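Local coordinates for protein 3-hydroxyisobutyrate dehydrogenase (Salmonella typhimurium, PDB 3G0O) that probably catalyses the oxidation of L-threonate to 2-dehydro-L-erythronate, taking NAD(+) in preference to NADP(+) as the hydride acceptor, at residues 98-103 with 121-126; 244-249 with 272-277; 24-29 with 159-164. One frame throughout, in Å; residues are numbered along the deposited sequence.

Contact 1: 98-103 with 121-126; sequences VMVSST and LNMLDA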
loop_
_atom_site.group_PDB
_atom_site.type_symbol
_atom_site.label_atom_id
_atom_site.label_comp_id
_atom_site.label_asym_id
_atom_site.label_seq_id
_atom_site.Cartn_x
_atom_site.Cartn_y
_atom_site.Cartn_z
ATOM N N VAL A 98 19.299 25.726 -7.356
ATOM C CA VAL A 98 17.905 25.781 -6.947
ATOM C C VAL A 98 17.359 24.364 -7.027
ATOM O O VAL A 98 17.385 23.741 -8.085
ATOM C CB VAL A 98 17.057 26.678 -7.864
ATOM C CG1 VAL A 98 15.606 26.624 -7.418
ATOM C CG2 VAL A 98 17.567 28.103 -7.821
HETATM N N MSE A 99 16.893 23.852 -5.894
HETATM C CA MSE A 99 16.334 22.513 -5.833
HETATM C C MSE A 99 14.818 22.667 -5.790
HETATM O O MSE A 99 14.261 23.080 -4.772
HETATM C CB MSE A 99 16.832 21.804 -4.575
HETATM C CG MSE A 99 16.405 20.352 -4.458
HETATM SE SE MSE A 99 17.084 19.531 -2.838
HETATM C CE MSE A 99 15.582 18.386 -2.398
ATOM N N VAL A 100 14.158 22.363 -6.904
ATOM C CA VAL A 100 12.706 22.481 -6.976
ATOM C C VAL A 100 12.087 21.165 -6.525
ATOM O O VAL A 100 12.248 20.135 -7.179
ATOM C CB VAL A 100 12.238 22.818 -8.412
ATOM C CG1 VAL A 100 10.725 22.996 -8.444
ATOM C CG2 VAL A 100 12.924 24.091 -8.896
ATOM N N SER A 101 11.394 21.204 -5.393
ATOM C CA SER A 101 10.770 20.013 -4.838
ATOM C C SER A 101 9.265 20.221 -4.676
ATOM O O SER A 101 8.757 20.423 -3.572
ATOM C CB SER A 101 11.413 19.685 -3.493
ATOM O OG SER A 101 12.817 19.514 -3.645
ATOM N N SER A 102 8.562 20.171 -5.796
ATOM C CA SER A 102 7.116 20.357 -5.816
ATOM C C SER A 102 6.533 19.179 -6.597
ATOM O O SER A 102 7.071 18.079 -6.565
ATOM C CB SER A 102 6.793 21.681 -6.519
ATOM O OG SER A 102 5.399 21.912 -6.617
ATOM N N THR A 103 5.420 19.403 -7.280
ATOM C CA THR A 103 4.824 18.355 -8.101
ATOM C C THR A 103 4.390 19.068 -9.370
ATOM O O THR A 103 3.271 19.575 -9.466
ATOM C CB THR A 103 3.617 17.690 -7.410
ATOM O OG1 THR A 103 4.036 17.119 -6.165
ATOM C CG2 THR A 103 3.049 16.585 -8.281
ATOM N N LEU A 121 22.661 29.711 -13.091
ATOM C CA LEU A 121 22.234 29.022 -11.879
ATOM C C LEU A 121 21.981 27.552 -12.220
ATOM O O LEU A 121 21.617 27.220 -13.350
ATOM C CB LEU A 121 20.949 29.658 -11.335
ATOM C CG LEU A 121 21.026 31.160 -11.039
ATOM C CD1 LEU A 121 19.661 31.685 -10.634
ATOM C CD2 LEU A 121 22.053 31.410 -9.942
ATOM N N ASN A 122 22.186 26.673 -11.245
ATOM C CA ASN A 122 21.968 25.246 -11.451
ATOM C C ASN A 122 20.621 24.853 -10.856
ATOM O O ASN A 122 20.277 25.279 -9.752
ATOM C CB ASN A 122 23.064 24.430 -10.762
ATOM C CG ASN A 122 24.448 24.808 -11.224
ATOM O OD1 ASN A 122 25.225 25.403 -10.474
ATOM N ND2 ASN A 122 24.769 24.471 -12.468
HETATM N N MSE A 123 19.846 24.058 -11.583
HETATM C CA MSE A 123 18.564 23.629 -11.050
HETATM C C MSE A 123 18.481 22.118 -10.997
HETATM O O MSE A 123 18.953 21.429 -11.902
HETATM C CB MSE A 123 17.400 24.149 -11.887
HETATM C CG MSE A 123 16.079 24.005 -11.149
HETATM SE SE MSE A 123 14.552 23.715 -12.272
HETATM C CE MSE A 123 14.799 21.832 -12.565
ATOM N N LEU A 124 17.893 21.607 -9.921
ATOM C CA LEU A 124 17.716 20.172 -9.771
ATOM C C LEU A 124 16.221 19.880 -9.744
ATOM O O LEU A 124 15.492 20.401 -8.900
ATOM C CB LEU A 124 18.353 19.669 -8.471
ATOM C CG LEU A 124 18.491 18.147 -8.359
ATOM C CD1 LEU A 124 19.473 17.660 -9.418
ATOM C CD2 LEU A 124 18.986 17.749 -6.970
ATOM N N ASP A 125 15.769 19.073 -10.695
ATOM C CA ASP A 125 14.370 18.669 -10.765
ATOM C C ASP A 125 14.307 17.603 -9.680
ATOM O O ASP A 125 14.577 16.433 -9.936
ATOM C CB ASP A 125 14.089 18.076 -12.148
ATOM C CG ASP A 125 12.683 17.528 -12.280
ATOM O OD1 ASP A 125 11.821 17.902 -11.463
ATOM O OD2 ASP A 125 12.445 16.734 -13.214
ATOM N N ALA A 126 13.950 18.012 -8.468
ATOM C CA ALA A 126 13.959 17.088 -7.345
ATOM C C ALA A 126 12.712 16.931 -6.484
ATOM O O ALA A 126 12.737 17.240 -5.290
ATOM C CB ALA A 126 15.149 17.429 -6.445
HETATM O O HOH W 1 11.160 20.082 -10.047
#
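The side chain of M123, a selenomethionine, sets out with CG opposite the backbone N (chi1 -166°) and then bends at its second and third torsions, which lays its selenium across V100, 3.8 Å from V100 CG2. V100 CG2, anti to the carbonyl carbon and beside the backbone N, is the branch that meets M123. The two residues belong to neighbouring parallel strands, 97-100 and 122-129, which helix 106-117 links into a beta-alpha-beta unit of the Rossmann-type sheet. Four backbone bonds tie the strands: V98 N to N122 O at 2.6 Å, L124 N to V98 O, V100 N to L124 O, and A126 N to V100 O. Apolar side chains pack on both faces of the sheet. V98, V100 and M123 lie on one, which D125 shares, and L116 of the crossover helix packs there on V98 and M123. Unbranched M99, also selenomethionine, points to the other face with L124, against L154 of helix 148-161, and its CG comes 3.8 Å from A126 CB; a residue as small as alanine suits this close approach. An acid suits position 125 because its carboxylate accepts bonds from G173 N, S176 OG and a water that joins D125 OD1 to V100 O, which thus accepts from both that water and A126 N. Beyond the last backbone bond, serine's single-carbon arm carries a hydroxyl to the next carbonyl: S101 OG donates to A126 O over 2.8 Å, approaching from above the carbonyl plane, 37° out of it.

Contact 2: 244-249 with 272-277; sequences IFVKDL and MFTSAS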
loop_
_atom_site.group_PDB
_atom_site.type_symbol
_atom_site.label_atom_id
_atom_site.label_comp_id
_atom_site.label_asym_id
_atom_site.label_seq_id
_atom_site.Cartn_x
_atom_site.Cartn_y
_atom_site.Cartn_z
ATOM N N ILE A 244 -5.464 18.756 -3.563
ATOM C CA ILE A 244 -4.091 18.463 -3.963
ATOM C C ILE A 244 -4.100 17.301 -4.947
ATOM O O ILE A 244 -3.387 17.323 -5.950
ATOM C CB ILE A 244 -3.195 18.064 -2.766
ATOM C CG1 ILE A 244 -3.001 19.256 -1.826
ATOM C CG2 ILE A 244 -1.828 17.582 -3.275
ATOM C CD1 ILE A 244 -2.231 20.407 -2.439
ATOM N N PHE A 245 -4.899 16.278 -4.657
ATOM C CA PHE A 245 -4.954 15.141 -5.556
ATOM C C PHE A 245 -5.811 15.375 -6.786
ATOM O O PHE A 245 -5.645 14.691 -7.795
ATOM C CB PHE A 245 -5.357 13.873 -4.806
ATOM C CG PHE A 245 -4.197 13.223 -4.123
ATOM C CD1 PHE A 245 -3.935 13.464 -2.779
ATOM C CD2 PHE A 245 -3.293 12.464 -4.859
ATOM C CE1 PHE A 245 -2.782 12.961 -2.177
ATOM C CE2 PHE A 245 -2.139 11.959 -4.270
ATOM C CZ PHE A 245 -1.883 12.210 -2.923
ATOM N N VAL A 246 -6.723 16.339 -6.710
ATOM C CA VAL A 246 -7.524 16.684 -7.881
ATOM C C VAL A 246 -6.482 17.213 -8.873
ATOM O O VAL A 246 -6.495 16.885 -10.062
ATOM C CB VAL A 246 -8.546 17.809 -7.573
ATOM C CG1 VAL A 246 -9.116 18.364 -8.866
ATOM C CG2 VAL A 246 -9.661 17.271 -6.700
ATOM N N LYS A 247 -5.560 18.016 -8.355
ATOM C CA LYS A 247 -4.497 18.588 -9.165
ATOM C C LYS A 247 -3.506 17.523 -9.629
ATOM O O LYS A 247 -3.238 17.401 -10.820
ATOM C CB LYS A 247 -3.756 19.667 -8.367
ATOM C CG LYS A 247 -2.426 20.103 -8.967
ATOM C CD LYS A 247 -1.798 21.229 -8.152
ATOM C CE LYS A 247 -1.576 20.826 -6.693
ATOM N NZ LYS A 247 -0.521 19.781 -6.536
ATOM N N ASP A 248 -2.976 16.745 -8.689
ATOM C CA ASP A 248 -1.992 15.724 -9.023
ATOM C C ASP A 248 -2.495 14.637 -9.963
ATOM O O ASP A 248 -1.802 14.273 -10.906
ATOM C CB ASP A 248 -1.421 15.089 -7.748
ATOM C CG ASP A 248 -0.449 16.012 -7.025
ATOM O OD1 ASP A 248 -0.277 17.171 -7.469
ATOM O OD2 ASP A 248 0.143 15.574 -6.015
ATOM N N LEU A 249 -3.690 14.114 -9.707
ATOM C CA LEU A 249 -4.235 13.081 -10.572
ATOM C C LEU A 249 -4.601 13.696 -11.922
ATOM O O LEU A 249 -4.735 12.990 -12.923
ATOM C CB LEU A 249 -5.447 12.417 -9.915
ATOM C CG LEU A 249 -5.081 11.478 -8.753
ATOM C CD1 LEU A 249 -6.345 11.006 -8.053
ATOM C CD2 LEU A 249 -4.277 10.295 -9.268
HETATM N N MSE A 272 -13.273 10.552 -8.324
HETATM C CA MSE A 272 -13.695 10.524 -6.924
HETATM C C MSE A 272 -13.259 11.780 -6.170
HETATM O O MSE A 272 -14.062 12.403 -5.478
HETATM C CB MSE A 272 -13.150 9.273 -6.230
HETATM C CG MSE A 272 -13.796 7.993 -6.733
HETATM SE SE MSE A 272 -12.840 6.396 -6.193
HETATM C CE MSE A 272 -13.318 6.374 -4.310
ATOM N N PHE A 273 -11.993 12.156 -6.306
ATOM C CA PHE A 273 -11.514 13.353 -5.628
ATOM C C PHE A 273 -12.212 14.587 -6.190
ATOM O O PHE A 273 -12.509 15.525 -5.457
ATOM C CB PHE A 273 -9.997 13.486 -5.771
ATOM C CG PHE A 273 -9.220 12.595 -4.840
ATOM C CD1 PHE A 273 -9.154 12.876 -3.476
ATOM C CD2 PHE A 273 -8.547 11.478 -5.324
ATOM C CE1 PHE A 273 -8.425 12.055 -2.608
ATOM C CE2 PHE A 273 -7.816 10.651 -4.465
ATOM C CZ PHE A 273 -7.755 10.943 -3.105
ATOM N N THR A 274 -12.483 14.583 -7.492
ATOM C CA THR A 274 -13.162 15.718 -8.111
ATOM C C THR A 274 -14.577 15.843 -7.536
ATOM O O THR A 274 -15.057 16.954 -7.262
ATOM C CB THR A 274 -13.208 15.563 -9.651
ATOM O OG1 THR A 274 -11.871 15.606 -10.169
ATOM C CG2 THR A 274 -14.025 16.701 -10.285
ATOM N N SER A 275 -15.242 14.706 -7.340
ATOM C CA SER A 275 -16.589 14.712 -6.767
ATOM C C SER A 275 -16.545 15.239 -5.335
ATOM O O SER A 275 -17.412 16.005 -4.923
ATOM C CB SER A 275 -17.192 13.304 -6.752
ATOM O OG SER A 275 -17.538 12.869 -8.055
ATOM N N ALA A 276 -15.536 14.818 -4.578
ATOM C CA ALA A 276 -15.394 15.258 -3.197
ATOM C C ALA A 276 -15.207 16.771 -3.152
ATOM O O ALA A 276 -15.740 17.445 -2.272
ATOM C CB ALA A 276 -14.214 14.558 -2.543
ATOM N N SER A 277 -14.448 17.309 -4.104
ATOM C CA SER A 277 -14.228 18.750 -4.140
ATOM C C SER A 277 -15.510 19.499 -4.525
ATOM O O SER A 277 -15.846 20.502 -3.904
ATOM C CB SER A 277 -13.096 19.106 -5.107
ATOM O OG SER A 277 -12.834 20.503 -5.090
#
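V246 and F273 bring their CA atoms within 5.7 Å where two helical segments pass at 8.8 Å between axes, their directions 144° apart and thus roughly antiparallel. F273 supplies the flat surface of the joint. Its chi1 of -78° sets CG opposite the carbonyl carbon, and F245 CB then sits over the middle of one ring face, 3.9 Å from the centroid, in a CH-pi contact. The two phenyl rings are nearly parallel but slid apart, with centroids 5.5 Å from each other and hardly any overlap. L249 crosses the F273 side chain at about a right angle and presses CD1 to 3.5 Å from F273 CD2. Compact, branched V246 packs between the helices: CG2 lies 3.6 Å from F273 O and also meets S277 CB, while CG1 faces T274. T274 and S277, partly exposed, can keep hydroxyls here because each is satisfied, T274 OG1 by L270 O of its own helix and S277 OG by D243 OD1. I190 of helix 174-202 touches both phenylalanines. Successive helices 242-258 and 264-281 packed in this way form a helical hairpin, an element of the all-helical C-terminal domain of the 3-hydroxyisobutyrate dehydrogenase family.

Contact 3: 24-29 with 159-164; sequences RSCLRA and DAVASN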
loop_
_atom_site.group_PDB
_atom_site.type_symbol
_atom_site.label_atom_id
_atom_site.label_comp_id
_atom_site.label_asym_id
_atom_site.label_seq_id
_atom_site.Cartn_x
_atom_site.Cartn_y
_atom_site.Cartn_z
ATOM N N ARG A 24 14.798 21.919 9.435
ATOM C CA ARG A 24 15.341 21.388 10.675
ATOM C C ARG A 24 16.489 20.426 10.410
ATOM O O ARG A 24 17.471 20.395 11.155
ATOM C CB ARG A 24 14.244 20.706 11.496
ATOM C CG ARG A 24 13.301 21.701 12.177
ATOM C CD ARG A 24 12.239 21.010 13.022
ATOM N NE ARG A 24 11.566 21.961 13.905
ATOM C CZ ARG A 24 10.264 22.225 13.884
ATOM N NH1 ARG A 24 9.468 21.609 13.021
ATOM N NH2 ARG A 24 9.754 23.114 14.727
ATOM N N SER A 25 16.377 19.647 9.339
ATOM C CA SER A 25 17.432 18.709 8.994
ATOM C C SER A 25 18.685 19.480 8.585
ATOM O O SER A 25 19.800 19.067 8.898
ATOM C CB SER A 25 16.966 17.788 7.867
ATOM O OG SER A 25 15.876 16.993 8.305
ATOM N N CYS A 26 18.506 20.598 7.884
ATOM C CA CYS A 26 19.651 21.411 7.481
ATOM C C CYS A 26 20.301 22.011 8.725
ATOM O O CYS A 26 21.525 22.093 8.812
ATOM C CB CYS A 26 19.221 22.527 6.531
ATOM S SG CYS A 26 18.854 21.966 4.855
ATOM N N LEU A 27 19.476 22.430 9.684
ATOM C CA LEU A 27 19.988 22.999 10.927
ATOM C C LEU A 27 20.780 21.946 11.701
ATOM O O LEU A 27 21.831 22.247 12.267
ATOM C CB LEU A 27 18.840 23.546 11.793
ATOM C CG LEU A 27 18.323 24.949 11.447
ATOM C CD1 LEU A 27 17.231 25.380 12.432
ATOM C CD2 LEU A 27 19.496 25.935 11.503
ATOM N N ARG A 28 20.286 20.709 11.724
ATOM C CA ARG A 28 20.995 19.644 12.431
ATOM C C ARG A 28 22.312 19.342 11.740
ATOM O O ARG A 28 23.294 18.987 12.389
ATOM C CB ARG A 28 20.170 18.353 12.484
ATOM C CG ARG A 28 18.982 18.388 13.424
ATOM C CD ARG A 28 18.588 16.975 13.845
ATOM N NE ARG A 28 18.411 16.087 12.700
ATOM C CZ ARG A 28 17.383 16.143 11.858
ATOM N NH1 ARG A 28 16.425 17.044 12.028
ATOM N NH2 ARG A 28 17.324 15.303 10.832
ATOM N N ALA A 29 22.324 19.477 10.418
ATOM C CA ALA A 29 23.519 19.208 9.632
ATOM C C ALA A 29 24.576 20.294 9.806
ATOM O O ALA A 29 25.699 20.147 9.334
ATOM C CB ALA A 29 23.152 19.067 8.157
ATOM N N ASP A 159 22.361 15.454 1.408
ATOM C CA ASP A 159 22.872 14.617 2.495
ATOM C C ASP A 159 22.103 14.887 3.790
ATOM O O ASP A 159 21.865 13.984 4.588
ATOM C CB ASP A 159 24.362 14.899 2.760
ATOM C CG ASP A 159 25.284 14.313 1.703
ATOM O OD1 ASP A 159 24.812 13.602 0.790
ATOM O OD2 ASP A 159 26.506 14.568 1.800
ATOM N N ALA A 160 21.718 16.141 3.992
ATOM C CA ALA A 160 21.016 16.534 5.205
ATOM C C ALA A 160 19.533 16.185 5.240
ATOM O O ALA A 160 19.047 15.617 6.216
ATOM C CB ALA A 160 21.190 18.030 5.436
ATOM N N VAL A 161 18.821 16.530 4.176
ATOM C CA VAL A 161 17.384 16.301 4.123
ATOM C C VAL A 161 16.921 14.918 3.677
ATOM O O VAL A 161 15.806 14.511 4.005
ATOM C CB VAL A 161 16.700 17.341 3.208
ATOM C CG1 VAL A 161 17.152 18.738 3.589
ATOM C CG2 VAL A 161 17.023 17.047 1.745
ATOM N N ALA A 162 17.766 14.194 2.948
ATOM C CA ALA A 162 17.372 12.882 2.435
ATOM C C ALA A 162 18.187 11.681 2.890
ATOM O O ALA A 162 19.338 11.809 3.316
ATOM C CB ALA A 162 17.364 12.926 0.917
ATOM N N SER A 163 17.564 10.507 2.788
ATOM C CA SER A 163 18.207 9.244 3.136
ATOM C C SER A 163 18.268 8.359 1.886
ATOM O O SER A 163 19.040 7.404 1.824
ATOM C CB SER A 163 17.443 8.535 4.260
ATOM O OG SER A 163 16.090 8.317 3.916
ATOM N N ASN A 164 17.445 8.686 0.893
ATOM C CA ASN A 164 17.421 7.946 -0.366
ATOM C C ASN A 164 17.250 8.898 -1.542
ATOM O O ASN A 164 16.184 9.488 -1.730
ATOM C CB ASN A 164 16.287 6.919 -0.387
ATOM C CG ASN A 164 16.497 5.795 0.608
ATOM O OD1 ASN A 164 15.869 5.762 1.661
ATOM N ND2 ASN A 164 17.394 4.873 0.280
HETATM O O HOH W 2 14.227 16.629 5.407
HETATM O O HOH W 3 20.098 16.124 8.738
#
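A160 meets A29 of segment 24-29 methyl to methyl, its CB 3.5 Å from A29 CB. Alanine suits both positions, since the small methyls let the two backbones come close. The A160 carbonyl belongs to the last turn of helix 148-161, and A160 O lies 3.4 Å from S25 CB. A water donates to A160 O at 2.8 Å and also to S25 O, joining the two backbones. V161 comes next and turns to the sulfur of C26: with chi1 at -50° its CG1 stands beside the backbone N, 3.9 Å from C26 SG. The weakly polar sulfur suits this buried spot, where C26 also packs on T33 of strand 32-36. Strand 9-13 and helix 17-28 are joined through G14, G16 and G19, consistent with the GxGxxG motif of a Rossmann fold, and the contact sets this first helix of the nucleotide-binding domain against the end of one much later in the chain. A second water donates to V161 O at 3.0 Å and only weakly to S25 OG. That hydroxyl is short enough to fold back on its own helix, where it bonds to G21 O, and it receives a weak bond from R28 NH2. At A162 the chain leaves the helix and joins the sheet beside strand 140-145, with N164 packing on H216 of the second subunit.

Overall arrangement
Contacts 1 and 3 both belong to the nucleotide-binding domain and reach the same sheet; contact 1 is nested within the chain loop that contact 3 closes, with centres 16 Å apart. Contact 2 lies in the helical domain, its centre 25 Å from that of contact 1, yet the two touch where T103 CG2 comes 3.5 Å from D248 OD1. Between them runs the active-site region: T103 OG1 is hydrogen-bonded to NZ of K179, the predicted active-site residue, and the D125 side chain is about 7 Å from that of K179. Bound tartaric acid lies about 5 Å from the F245 side chain, but about 12 Å from that of V161 in contact 3.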